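Local coordinates for protein Alpha/beta hydrolase (Enterobacter asburiae, PDB 6KMO) that is an esterase, also described as a lipase, of the alpha/beta-hydrolase fold and probably cleaves carboxylic esters with a serine nucleophile, at residues 210-215 against 255-260; 177-182 against 206-211; 148-153 against 183-188; 227-232 against 276-281; 202-207 against 265-270. The protein carries 2 engineered substitutions. One frame throughout, in Å; residues are numbered along the deposited sequence.

Contact 1 of 5, residues 210-215 against 255-260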
# COMPACT_ATOMS: atom_id res chain seq x y z
N VAL A 210 -16.72 -2.18 4.76
CA VAL A 210 -17.63 -3.13 5.39
C VAL A 210 -17.99 -4.20 4.36
O VAL A 210 -18.42 -3.88 3.25
CB VAL A 210 -18.91 -2.42 5.85
CG1 VAL A 210 -19.95 -3.45 6.32
CG2 VAL A 210 -18.64 -1.38 6.93
N THR A 211 -17.83 -5.49 4.71
CA THR A 211 -18.17 -6.55 3.77
C THR A 211 -19.13 -7.60 4.32
O THR A 211 -19.58 -8.45 3.54
CB THR A 211 -16.93 -7.25 3.19
OG1 THR A 211 -16.35 -8.02 4.23
CG2 THR A 211 -15.94 -6.25 2.60
N ASP A 212 -19.47 -7.58 5.61
CA ASP A 212 -20.32 -8.64 6.16
C ASP A 212 -21.07 -8.14 7.38
O ASP A 212 -20.49 -7.48 8.25
CB ASP A 212 -19.47 -9.85 6.54
CG ASP A 212 -20.27 -11.12 6.80
OD1 ASP A 212 -21.45 -11.17 6.42
OD2 ASP A 212 -19.67 -12.07 7.39
N ALA A 213 -22.34 -8.50 7.48
CA ALA A 213 -23.14 -8.22 8.67
C ALA A 213 -22.90 -9.31 9.73
O ALA A 213 -23.77 -10.10 10.08
CB ALA A 213 -24.62 -8.11 8.32
N ASN A 214 -21.66 -9.35 10.21
CA ASN A 214 -21.25 -10.25 11.28
C ASN A 214 -20.25 -9.48 12.12
O ASN A 214 -19.62 -8.55 11.64
CB ASN A 214 -20.64 -11.55 10.76
CG ASN A 214 -21.68 -12.59 10.45
OD1 ASN A 214 -22.53 -12.92 11.29
ND2 ASN A 214 -21.64 -13.08 9.23
N PHE A 215 -20.12 -9.87 13.39
CA PHE A 215 -19.42 -9.05 14.39
C PHE A 215 -18.45 -9.87 15.21
O PHE A 215 -18.10 -9.48 16.33
CB PHE A 215 -20.45 -8.34 15.27
CG PHE A 215 -21.52 -7.66 14.47
CD1 PHE A 215 -21.23 -6.48 13.82
CD2 PHE A 215 -22.77 -8.23 14.31
CE1 PHE A 215 -22.18 -5.86 13.05
CE2 PHE A 215 -23.72 -7.62 13.53
CZ PHE A 215 -23.42 -6.43 12.89
N PRO A 255 -21.31 -8.72 0.84
CA PRO A 255 -20.63 -9.35 -0.31
C PRO A 255 -19.63 -10.42 0.08
O PRO A 255 -19.31 -11.29 -0.74
CB PRO A 255 -19.96 -8.16 -1.02
CG PRO A 255 -19.83 -7.11 0.07
CD PRO A 255 -21.07 -7.26 0.90
N LEU A 256 -19.14 -10.42 1.32
CA LEU A 256 -18.29 -11.51 1.76
C LEU A 256 -18.98 -12.86 1.66
O LEU A 256 -18.29 -13.88 1.56
CB LEU A 256 -17.83 -11.28 3.20
CG LEU A 256 -16.77 -12.25 3.72
CD1 LEU A 256 -15.47 -12.08 2.96
CD2 LEU A 256 -16.54 -12.02 5.21
N ARG A 257 -20.30 -12.90 1.69
CA ARG A 257 -21.04 -14.16 1.63
C ARG A 257 -21.24 -14.67 0.21
O ARG A 257 -21.79 -15.76 0.03
CB ARG A 257 -22.40 -13.99 2.33
CG ARG A 257 -22.28 -13.58 3.78
CD ARG A 257 -23.62 -13.57 4.48
NE ARG A 257 -23.56 -12.85 5.74
CZ ARG A 257 -24.54 -12.81 6.63
NH1 ARG A 257 -25.64 -13.52 6.46
NH2 ARG A 257 -24.40 -12.04 7.71
N ALA A 258 -20.76 -13.95 -0.79
CA ALA A 258 -20.90 -14.39 -2.16
C ALA A 258 -20.01 -15.58 -2.43
O ALA A 258 -18.90 -15.69 -1.90
CB ALA A 258 -20.51 -13.26 -3.11
N SER A 259 -20.49 -16.49 -3.28
CA SER A 259 -19.68 -17.61 -3.69
C SER A 259 -18.68 -17.18 -4.75
O SER A 259 -18.75 -16.09 -5.32
CB SER A 259 -20.58 -18.69 -4.30
OG SER A 259 -21.12 -18.19 -5.50
N THR A 260 -17.73 -18.07 -5.03
CA THR A 260 -16.79 -17.83 -6.11
C THR A 260 -17.50 -17.55 -7.42
O THR A 260 -17.15 -16.62 -8.14
CB THR A 260 -15.85 -19.03 -6.23
OG1 THR A 260 -15.14 -19.16 -4.98
CG2 THR A 260 -14.85 -18.84 -7.35
O HOH W 1 -25.28 -13.57 10.50
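D212 swings its carboxylate back from the backbone N (CG anti, chi1 -166°), while R257, extended from CG to NE, reaches across from the 3-10 turn 255-257, and the two side chains meet at about a right angle. The salt bridge is carried by one oxygen: NE of R257 gives D212 OD1 a nearly straight bond of 2.8 Å, lying in the guanidinium plane and using the syn lone pair of OD1. R257 NH2 adds a weak bond to the same OD1 at 3.3 Å. The carboxylate meets the guanidinium edge with its own plane turned 88° away; both R257 bonds go to OD1, and OD2 takes a different donor. N214 supplies it: ND2 bonds to D212 OD2 at 2.9 Å, from above the carboxylate plane. The N214 amide lies only 15° from the plane of the guanidinium, and a water receives from R257 NH2 weakly and donates to N214 OD1. Nearer strand 203-207, L256 N bonds to T211 O at 3.0 Å, and L256 CB packs against T211 OG1 at 3.7 Å. L256 CD2 lies 3.9 Å from D212 CB, an apolar neighbour for the carboxylate. Outside the pair, E282 takes the backbone N-H groups of T211 and D212, N249 receives R257 NH1, and S15 of the second subunit bonds to R257 O. With both carboxylate oxygens bonded and an arginine at close range, D212 is probably held ionised, and its charge pairing ties the loop after strand 203-207 to the turn at 255-257.

Contact 2 of 5, residues 177-182 against 206-211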
# COMPACT_ATOMS: atom_id res chain seq x y z
N VAL A 177 -15.31 4.09 -6.18
CA VAL A 177 -14.47 4.33 -5.01
C VAL A 177 -15.36 4.64 -3.82
O VAL A 177 -16.35 5.37 -3.93
CB VAL A 177 -13.51 5.51 -5.26
CG1 VAL A 177 -12.66 5.79 -4.03
CG2 VAL A 177 -12.62 5.25 -6.48
N GLY A 178 -15.00 4.12 -2.65
CA GLY A 178 -15.74 4.47 -1.45
C GLY A 178 -15.04 3.96 -0.21
O GLY A 178 -14.30 2.97 -0.25
N ASN A 179 -15.33 4.63 0.91
CA ASN A 179 -14.76 4.28 2.21
C ASN A 179 -15.83 3.67 3.12
O ASN A 179 -16.95 4.18 3.20
CB ASN A 179 -14.15 5.50 2.92
CG ASN A 179 -15.14 6.64 3.13
OD1 ASN A 179 -15.73 7.14 2.18
ND2 ASN A 179 -15.30 7.07 4.38
N SER A 180 -15.47 2.57 3.78
CA SER A 180 -16.30 2.00 4.85
C SER A 180 -17.58 1.41 4.26
O SER A 180 -17.50 0.53 3.40
CB SER A 180 -16.53 3.05 5.93
OG SER A 180 -15.31 3.71 6.26
N VAL A 181 -18.76 1.88 4.67
CA VAL A 181 -19.98 1.44 3.99
C VAL A 181 -19.97 1.92 2.54
O VAL A 181 -20.66 1.33 1.70
CB VAL A 181 -21.30 1.81 4.68
CG1 VAL A 181 -21.39 1.19 6.07
CG2 VAL A 181 -21.57 3.31 4.69
N GLY A 182 -19.22 2.98 2.23
CA GLY A 182 -19.03 3.36 0.85
C GLY A 182 -18.24 2.33 0.06
O GLY A 182 -18.49 2.13 -1.13
N MET A 206 -11.87 -0.01 -2.73
CA MET A 206 -12.64 -0.22 -1.50
C MET A 206 -11.73 0.17 -0.34
O MET A 206 -10.78 -0.56 -0.01
CB MET A 206 -13.11 -1.67 -1.40
CG MET A 206 -14.06 -2.11 -2.51
SD MET A 206 -14.49 -3.93 -2.61
CE MET A 206 -15.39 -4.14 -1.04
N LEU A 207 -12.00 1.31 0.27
CA LEU A 207 -11.17 1.86 1.34
C LEU A 207 -11.77 1.42 2.66
O LEU A 207 -12.89 1.80 3.01
CB LEU A 207 -11.11 3.39 1.26
CG LEU A 207 -10.50 3.94 -0.04
CD1 LEU A 207 -10.70 5.45 -0.08
CD2 LEU A 207 -9.05 3.59 -0.16
N TRP A 208 -11.02 0.59 3.39
CA TRP A 208 -11.40 0.02 4.68
C TRP A 208 -12.89 -0.35 4.71
O TRP A 208 -13.67 0.18 5.52
CB TRP A 208 -10.99 0.93 5.85
CG TRP A 208 -11.22 2.38 5.64
CD1 TRP A 208 -12.30 3.09 6.06
CD2 TRP A 208 -10.38 3.32 4.94
NE1 TRP A 208 -12.21 4.39 5.65
CE2 TRP A 208 -11.03 4.56 4.98
CE3 TRP A 208 -9.15 3.23 4.27
CZ2 TRP A 208 -10.50 5.70 4.37
CZ3 TRP A 208 -8.63 4.38 3.67
CH2 TRP A 208 -9.31 5.58 3.74
N PRO A 209 -13.31 -1.27 3.84
CA PRO A 209 -14.74 -1.50 3.61
C PRO A 209 -15.41 -2.37 4.66
O PRO A 209 -14.78 -3.21 5.32
CB PRO A 209 -14.74 -2.27 2.27
CG PRO A 209 -13.44 -3.05 2.32
CD PRO A 209 -12.47 -2.04 2.90
N VAL A 210 -16.72 -2.18 4.76
CA VAL A 210 -17.63 -3.13 5.39
C VAL A 210 -17.99 -4.20 4.36
O VAL A 210 -18.42 -3.88 3.25
CB VAL A 210 -18.91 -2.42 5.85
CG1 VAL A 210 -19.95 -3.45 6.32
CG2 VAL A 210 -18.64 -1.38 6.93
N THR A 211 -17.83 -5.49 4.71
CA THR A 211 -18.17 -6.55 3.77
C THR A 211 -19.13 -7.60 4.32
O THR A 211 -19.58 -8.45 3.54
CB THR A 211 -16.93 -7.25 3.19
OG1 THR A 211 -16.35 -8.02 4.23
CG2 THR A 211 -15.94 -6.25 2.60
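W208 leaves the end of strand 203-207 and turns its indole toward N179 and S180. From CB, which makes no close touch across the contact, CG sits between the backbone N and the carbonyl carbon (chi1 42°), which swings the ring toward 177-182. On the five-membered ring, CD1 is 3.1 Å from S180 OG, with the hydroxyl at the ring edge; this is one of two conformers of S180, so the approach is provisional. NE1 comes 3.5 Å from N179 CB but gives its hydrogen to D308. Further out, CE2 and CZ2 each lie 3.9 Å from N179 CB, and L207 CB sits over one face. Alongside, the parallel strands pair through L207 N to G178 O at 2.9 Å and S180 N to L207 O at 2.8 Å. V210 N then bonds to S180 O at 3.1 Å, from well above the carbonyl plane, carrying the pairing past the strand ends. S180 itself has a positive phi of 70°, as in the strained turn of a nucleophile elbow, which the GxSxG sequence here fits. Bonds to both its N and its O brace that turn, consistent with presenting S180 as the catalytic nucleophile.

Contact 3 of 5, residues 148-153 against 183-188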
# COMPACT_ATOMS: atom_id res chain seq x y z
N VAL A 148 -32.35 1.00 -0.80
CA VAL A 148 -32.60 2.29 -1.45
C VAL A 148 -31.30 2.93 -1.91
O VAL A 148 -31.16 3.35 -3.07
CB VAL A 148 -33.39 3.22 -0.51
CG1 VAL A 148 -33.42 4.64 -1.07
CG2 VAL A 148 -34.79 2.68 -0.29
N ALA A 149 -30.34 3.08 -0.99
CA ALA A 149 -29.11 3.79 -1.31
C ALA A 149 -28.30 3.06 -2.37
O ALA A 149 -27.74 3.70 -3.27
CB ALA A 149 -28.27 4.00 -0.06
N ILE A 150 -28.20 1.73 -2.29
CA ILE A 150 -27.40 1.03 -3.30
C ILE A 150 -28.08 1.09 -4.67
O ILE A 150 -27.40 1.03 -5.71
CB ILE A 150 -27.00 -0.41 -2.91
CG1 ILE A 150 -28.24 -1.28 -2.70
CG2 ILE A 150 -26.08 -0.38 -1.69
CD1 ILE A 150 -27.97 -2.74 -2.95
N ASN A 151 -29.41 1.22 -4.71
CA ASN A 151 -30.09 1.43 -5.98
C ASN A 151 -29.77 2.81 -6.53
O ASN A 151 -29.49 2.95 -7.73
CB ASN A 151 -31.59 1.28 -5.81
CG ASN A 151 -32.31 1.61 -7.08
OD1 ASN A 151 -32.16 0.90 -8.05
ND2 ASN A 151 -33.01 2.70 -7.11
N GLN A 152 -29.84 3.84 -5.68
CA GLN A 152 -29.46 5.18 -6.11
C GLN A 152 -28.04 5.20 -6.64
O GLN A 152 -27.77 5.81 -7.68
CB GLN A 152 -29.59 6.17 -4.95
CG GLN A 152 -31.01 6.44 -4.53
CD GLN A 152 -31.12 7.14 -3.20
OE1 GLN A 152 -30.29 6.96 -2.32
NE2 GLN A 152 -32.16 7.92 -3.04
N ALA A 153 -27.12 4.53 -5.94
CA ALA A 153 -25.73 4.49 -6.38
C ALA A 153 -25.60 3.84 -7.75
O ALA A 153 -24.86 4.34 -8.61
CB ALA A 153 -24.92 3.72 -5.35
N GLY A 183 -17.29 1.66 0.71
CA GLY A 183 -16.62 0.54 0.07
C GLY A 183 -17.53 -0.66 -0.12
O GLY A 183 -17.45 -1.37 -1.13
N ASN A 184 -18.42 -0.91 0.84
CA ASN A 184 -19.51 -1.86 0.66
C ASN A 184 -20.33 -1.51 -0.57
O ASN A 184 -20.64 -2.38 -1.39
CB ASN A 184 -20.37 -1.82 1.93
CG ASN A 184 -21.54 -2.75 1.90
OD1 ASN A 184 -22.63 -2.37 1.46
ND2 ASN A 184 -21.35 -3.97 2.39
N MET A 185 -20.65 -0.22 -0.71
CA MET A 185 -21.46 0.27 -1.83
C MET A 185 -20.76 0.06 -3.17
O MET A 185 -21.41 -0.25 -4.17
CB MET A 185 -21.82 1.74 -1.57
CG MET A 185 -22.93 2.33 -2.46
SD MET A 185 -23.57 3.98 -1.85
CE MET A 185 -24.48 3.43 -0.40
N VAL A 186 -19.42 0.18 -3.20
CA VAL A 186 -18.65 -0.16 -4.40
C VAL A 186 -18.96 -1.59 -4.84
O VAL A 186 -19.28 -1.86 -6.01
CB VAL A 186 -17.14 0.02 -4.14
CG1 VAL A 186 -16.31 -0.68 -5.23
CG2 VAL A 186 -16.77 1.50 -4.04
N ALA A 187 -18.82 -2.53 -3.91
CA ALA A 187 -19.11 -3.93 -4.23
C ALA A 187 -20.56 -4.12 -4.65
O ALA A 187 -20.84 -4.87 -5.60
CB ALA A 187 -18.77 -4.82 -3.03
N SER A 188 -21.49 -3.45 -3.98
CA SER A 188 -22.90 -3.61 -4.28
C SER A 188 -23.22 -3.12 -5.69
O SER A 188 -24.00 -3.75 -6.42
CB SER A 188 -23.70 -2.82 -3.25
OG SER A 188 -25.06 -3.17 -3.31
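M185 is the long bump of this helix pair, and A149 and A153, one turn apart on helix 148-163, form the shallow hollow that takes it. Its chain runs out extended, with CG anti to the backbone N (chi1 -166°), then bends at the sulfur (chi3 -72°), so that the end folds along the two alanines. CE settles on A149 CB at 3.8 Å, while SD lies against A153 CB, also at 3.8 Å. The small methyls thus let a thick side chain lie close. The return bump is I150, which fits between M185 and S188, residues three apart on helix 181-195. Its CG2 branch does the touching: it is 4.2 Å from M185 CG and 3.7 Å from S188 CB. The S188 hydroxyl has two conformers, so its very short approach to I150 is doubtful; in the conformer described here, OG bonds to L252 O. The two helices belong to the layer that flanks the central sheet of the alpha/beta-hydrolase fold, and helix 181-195 is the one that follows the probable nucleophile elbow. Their axes pass 9.7 Å apart at a crossing angle of -64°, so the helices diverge from a single local patch. F105 of strand 99-105 touches A153 and M185, Y138 touches A149 and M185, and Q192 of helix 181-195 bonds to I150 O.

Contact 4 of 5, residues 227-232 against 276-281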
# COMPACT_ATOMS: atom_id res chain seq x y z
N TYR A 227 -10.88 2.32 19.54
CA TYR A 227 -10.21 2.65 18.28
C TYR A 227 -11.14 3.44 17.36
O TYR A 227 -11.13 3.25 16.13
CB TYR A 227 -9.67 1.38 17.62
CG TYR A 227 -8.67 0.68 18.50
CD1 TYR A 227 -7.32 0.98 18.43
CD2 TYR A 227 -9.08 -0.27 19.43
CE1 TYR A 227 -6.40 0.33 19.25
CE2 TYR A 227 -8.16 -0.91 20.26
CZ TYR A 227 -6.82 -0.60 20.16
OH TYR A 227 -5.89 -1.24 20.98
N PHE A 228 -11.89 4.38 17.96
CA PHE A 228 -12.96 5.14 17.33
C PHE A 228 -14.11 4.21 16.94
O PHE A 228 -15.07 4.05 17.69
CB PHE A 228 -12.48 6.01 16.17
CG PHE A 228 -13.42 7.15 15.82
CD1 PHE A 228 -14.69 7.25 16.39
CD2 PHE A 228 -13.05 8.12 14.90
CE1 PHE A 228 -15.55 8.28 16.05
CE2 PHE A 228 -13.90 9.16 14.57
CZ PHE A 228 -15.15 9.24 15.14
N LEU A 229 -14.03 3.58 15.77
CA LEU A 229 -15.14 2.75 15.34
C LEU A 229 -15.22 1.55 16.29
O LEU A 229 -14.28 0.77 16.39
CB LEU A 229 -14.96 2.26 13.91
CG LEU A 229 -16.04 1.28 13.43
CD1 LEU A 229 -17.38 1.97 13.40
CD2 LEU A 229 -15.68 0.70 12.08
N SER A 230 -16.36 1.39 16.96
CA SER A 230 -16.54 0.29 17.90
C SER A 230 -17.45 -0.80 17.33
O SER A 230 -18.19 -0.59 16.37
CB SER A 230 -17.15 0.80 19.20
OG SER A 230 -18.50 1.17 18.94
N LYS A 231 -17.39 -1.97 17.96
CA LYS A 231 -18.32 -3.04 17.61
C LYS A 231 -19.76 -2.60 17.79
O LYS A 231 -20.61 -2.85 16.93
CB LYS A 231 -18.02 -4.29 18.45
CG LYS A 231 -18.95 -5.47 18.14
CD LYS A 231 -18.62 -6.68 19.01
CE LYS A 231 -17.33 -7.34 18.60
NZ LYS A 231 -17.12 -8.61 19.37
N ASN A 232 -20.07 -1.92 18.91
CA ASN A 232 -21.45 -1.49 19.12
C ASN A 232 -21.89 -0.46 18.09
O ASN A 232 -23.07 -0.44 17.71
CB ASN A 232 -21.62 -0.94 20.54
CG ASN A 232 -21.72 -2.03 21.57
OD1 ASN A 232 -21.94 -3.18 21.25
ND2 ASN A 232 -21.56 -1.66 22.83
N LEU A 276 -5.68 -1.54 12.73
CA LEU A 276 -6.40 -1.51 14.01
C LEU A 276 -7.84 -1.10 13.77
O LEU A 276 -8.28 -0.05 14.24
CB LEU A 276 -5.69 -0.58 15.01
CG LEU A 276 -4.26 -1.03 15.37
CD1 LEU A 276 -3.24 -0.23 14.60
CD2 LEU A 276 -4.01 -0.93 16.88
N ASP A 277 -8.59 -1.94 13.04
CA ASP A 277 -9.96 -1.67 12.61
C ASP A 277 -10.74 -2.97 12.77
O ASP A 277 -10.30 -4.02 12.32
CB ASP A 277 -9.92 -1.23 11.14
CG ASP A 277 -11.28 -0.86 10.54
OD1 ASP A 277 -12.34 -1.08 11.16
OD2 ASP A 277 -11.28 -0.31 9.40
N VAL A 278 -11.91 -2.89 13.43
CA VAL A 278 -12.78 -4.05 13.53
C VAL A 278 -13.05 -4.68 12.16
O VAL A 278 -13.19 -5.90 12.06
CB VAL A 278 -14.10 -3.74 14.26
CG1 VAL A 278 -13.84 -3.39 15.73
CG2 VAL A 278 -14.89 -2.64 13.57
N LEU A 279 -13.14 -3.87 11.11
CA LEU A 279 -13.46 -4.32 9.76
C LEU A 279 -12.27 -4.89 9.01
O LEU A 279 -12.43 -5.37 7.89
CB LEU A 279 -14.03 -3.15 8.96
CG LEU A 279 -15.26 -2.45 9.54
CD1 LEU A 279 -15.61 -1.28 8.64
CD2 LEU A 279 -16.41 -3.40 9.74
N ARG A 280 -11.07 -4.85 9.59
CA ARG A 280 -9.88 -5.26 8.84
C ARG A 280 -10.03 -6.66 8.26
O ARG A 280 -9.80 -6.88 7.07
CB ARG A 280 -8.68 -5.21 9.77
CG ARG A 280 -7.38 -5.59 9.12
CD ARG A 280 -6.34 -5.87 10.19
NE ARG A 280 -6.61 -7.11 10.89
CZ ARG A 280 -6.05 -7.46 12.04
NH1 ARG A 280 -5.23 -6.65 12.68
NH2 ARG A 280 -6.31 -8.65 12.55
N ASP A 281 -10.40 -7.62 9.10
CA ASP A 281 -10.34 -9.01 8.67
C ASP A 281 -11.36 -9.29 7.57
O ASP A 281 -11.04 -10.01 6.61
CB ASP A 281 -10.54 -9.94 9.86
CG ASP A 281 -9.32 -10.05 10.73
OD1 ASP A 281 -8.24 -9.51 10.39
OD2 ASP A 281 -9.46 -10.72 11.77
O HOH W 2 -10.40 1.52 14.15
O HOH W 3 -12.47 -0.33 14.55
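L229 CD2 packs on the type I turn 277-280, lying 3.7 Å from V278 CG2, and the side chains of L229 and V278 cross at about a right angle. The same CD2 of L229 is 4.0 Å from L279 CD1. A second apolar touch, further along, sets Y227 CE1 against L276 CD2 at 3.6 Å, the leucine coming obliquely to the ring. Between these, two waters join the backbones. One lies within hydrogen-bonding distance of Y227 O (2.7 Å) and L276 O; another accepts from V278 N and lies close to L229 O.

The next shell is the turn itself. L279 N bonds to D277 OD1 at 2.9 Å from above the carboxylate plane, a capping bond ahead of helix 280-292, which holds the carboxylate in place. OD2 of D277 goes to H307 ND1, the pairing expected of the acid and histidine of a catalytic triad, so D277 is probably the acid. L229 and L279 both pack on H307, and S230 caps helix 231-241 through M233 N. Thus the contact lies where the loops leading into helices 231-241 and 280-292 pack together, the latter following strand 269-274, with M234 of helix 231-241 and Y220 of helix 218-222 packed against V278 and L279.

Contact 5 of 5, residues 202-207 against 265-270; sequences RYNVML and GFPETL
T269 OG1 is gripped twice: it donates to P267 O at 2.7 Å and accepts from N204 ND2 at 3.3 Å, a bond tilted from the amide plane. The N204 amide also crosses P267 obliquely and comes to F266, where N204 ND2 is 3.2 Å from F266 CE2; amide and ring planes stand 72° apart. The backbones pair as parallel strands. N204 N bonds to E268 O at 2.8 Å, L270 N returns to N204 O at 2.8 Å, and M206 N reaches L270 O at the same length. On the face that carries V205 and L270, Y203 has CG anti to its backbone N (chi1 -155°), which lays the ring across the opposing chain: CD1 is 3.8 Å from E268 CB, and CE2 is 3.9 Å from L270 CB. A water links Y203 OH to T269 O, while another links R202 O to E268 N. V205 and L270 run side by side. Strand 203-207 sits between 174-179 and 269-274 in the central sheet. Helix 181-195 covers the N204 and M206 side through V186, and helix 319-335 covers Y203 and L270, where V323 and Q327 of the second subunit also pack.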
# COMPACT_ATOMS: atom_id res chain seq x y z
N ARG A 202 -13.91 0.11 -14.84
CA ARG A 202 -12.47 -0.08 -14.99
C ARG A 202 -11.82 -0.57 -13.71
O ARG A 202 -10.88 -1.38 -13.75
CB ARG A 202 -11.80 1.24 -15.36
CG ARG A 202 -11.92 1.61 -16.84
CD ARG A 202 -11.10 0.66 -17.71
NE ARG A 202 -11.02 1.14 -19.09
CZ ARG A 202 -10.10 1.99 -19.54
NH1 ARG A 202 -9.18 2.48 -18.73
NH2 ARG A 202 -10.10 2.36 -20.81
N TYR A 203 -12.25 -0.06 -12.55
CA TYR A 203 -11.49 -0.31 -11.33
C TYR A 203 -12.36 0.04 -10.14
O TYR A 203 -13.10 1.01 -10.17
CB TYR A 203 -10.23 0.56 -11.29
CG TYR A 203 -9.10 0.03 -10.43
CD1 TYR A 203 -8.53 -1.19 -10.71
CD2 TYR A 203 -8.55 0.79 -9.40
CE1 TYR A 203 -7.47 -1.67 -9.95
CE2 TYR A 203 -7.50 0.32 -8.64
CZ TYR A 203 -6.96 -0.91 -8.92
OH TYR A 203 -5.88 -1.36 -8.18
N ASN A 204 -12.23 -0.76 -9.08
CA ASN A 204 -12.84 -0.50 -7.79
C ASN A 204 -11.75 -0.18 -6.78
O ASN A 204 -10.73 -0.87 -6.72
CB ASN A 204 -13.54 -1.75 -7.26
CG ASN A 204 -14.73 -2.15 -8.06
OD1 ASN A 204 -15.40 -1.32 -8.68
ND2 ASN A 204 -15.04 -3.43 -8.02
N VAL A 205 -11.99 0.81 -5.93
CA VAL A 205 -11.15 1.07 -4.76
C VAL A 205 -12.05 1.02 -3.54
O VAL A 205 -12.91 1.89 -3.34
CB VAL A 205 -10.40 2.40 -4.84
CG1 VAL A 205 -9.54 2.53 -3.59
CG2 VAL A 205 -9.54 2.49 -6.09
N MET A 206 -11.87 -0.01 -2.73
CA MET A 206 -12.64 -0.22 -1.50
C MET A 206 -11.73 0.17 -0.34
O MET A 206 -10.78 -0.56 -0.01
CB MET A 206 -13.11 -1.67 -1.40
CG MET A 206 -14.06 -2.11 -2.51
SD MET A 206 -14.49 -3.93 -2.61
CE MET A 206 -15.39 -4.14 -1.04
N LEU A 207 -12.00 1.31 0.27
CA LEU A 207 -11.17 1.86 1.34
C LEU A 207 -11.77 1.42 2.66
O LEU A 207 -12.89 1.80 3.01
CB LEU A 207 -11.11 3.39 1.26
CG LEU A 207 -10.50 3.94 -0.04
CD1 LEU A 207 -10.70 5.45 -0.08
CD2 LEU A 207 -9.05 3.59 -0.16
N GLY A 265 -15.85 -12.33 -12.54
CA GLY A 265 -16.10 -11.18 -13.38
C GLY A 265 -16.19 -9.85 -12.66
O GLY A 265 -16.40 -8.82 -13.31
N PHE A 266 -16.04 -9.83 -11.34
CA PHE A 266 -16.00 -8.57 -10.60
C PHE A 266 -14.88 -7.70 -11.17
O PHE A 266 -13.86 -8.21 -11.64
CB PHE A 266 -15.66 -8.94 -9.15
CG PHE A 266 -15.99 -7.91 -8.08
CD1 PHE A 266 -17.27 -7.80 -7.55
CD2 PHE A 266 -14.98 -7.15 -7.51
CE1 PHE A 266 -17.53 -6.92 -6.52
CE2 PHE A 266 -15.24 -6.26 -6.47
CZ PHE A 266 -16.51 -6.15 -5.98
N PRO A 267 -15.03 -6.37 -11.15
CA PRO A 267 -13.98 -5.52 -11.70
C PRO A 267 -12.66 -5.65 -10.94
O PRO A 267 -12.62 -6.02 -9.77
CB PRO A 267 -14.54 -4.09 -11.57
CG PRO A 267 -16.05 -4.29 -11.50
CD PRO A 267 -16.24 -5.61 -10.79
N GLU A 268 -11.57 -5.30 -11.62
CA GLU A 268 -10.28 -5.20 -10.96
C GLU A 268 -10.41 -4.28 -9.76
O GLU A 268 -11.08 -3.24 -9.82
CB GLU A 268 -9.22 -4.67 -11.93
CG GLU A 268 -9.04 -5.58 -13.15
CD GLU A 268 -7.68 -5.48 -13.81
OE1 GLU A 268 -6.70 -5.06 -13.19
OE2 GLU A 268 -7.61 -5.86 -15.00
N THR A 269 -9.75 -4.65 -8.66
CA THR A 269 -10.03 -4.04 -7.37
C THR A 269 -8.77 -3.80 -6.55
O THR A 269 -7.84 -4.62 -6.56
CB THR A 269 -10.98 -4.96 -6.58
OG1 THR A 269 -12.26 -5.01 -7.24
CG2 THR A 269 -11.23 -4.49 -5.17
N LEU A 270 -8.76 -2.68 -5.84
CA LEU A 270 -7.81 -2.38 -4.78
C LEU A 270 -8.60 -2.30 -3.48
O LEU A 270 -9.61 -1.58 -3.42
CB LEU A 270 -7.11 -1.05 -5.02
CG LEU A 270 -6.27 -0.52 -3.85
CD1 LEU A 270 -5.09 -1.44 -3.54
CD2 LEU A 270 -5.75 0.86 -4.16
O HOH W 4 -12.14 -4.17 -14.36
O HOH W 5 -5.57 -4.12 -8.16

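How the contacts relate
Contacts 2 and 5 share strand 203-207 and link three neighbouring sheet strands, their centres about 11 Å apart. Contact 2 holds the probable nucleophile S180 and contact 4 the probable acid D277; their centres lie about 13 Å apart, and they meet where W208 CB is 3.8 Å from D277 OD2, with H307 completing the likely triad. V210, shared by contacts 1 and 2, connects outward: its CG2 is 3.5 Å from L279 CD1 of contact 4, and its O is 3.1 Å from N184 ND2 in contact 3, a probable hydrogen bond. Contact 3 packs helix 148-163 on the helix that follows the probable elbow, and stays about 8 Å from contact 4 at nearest atoms.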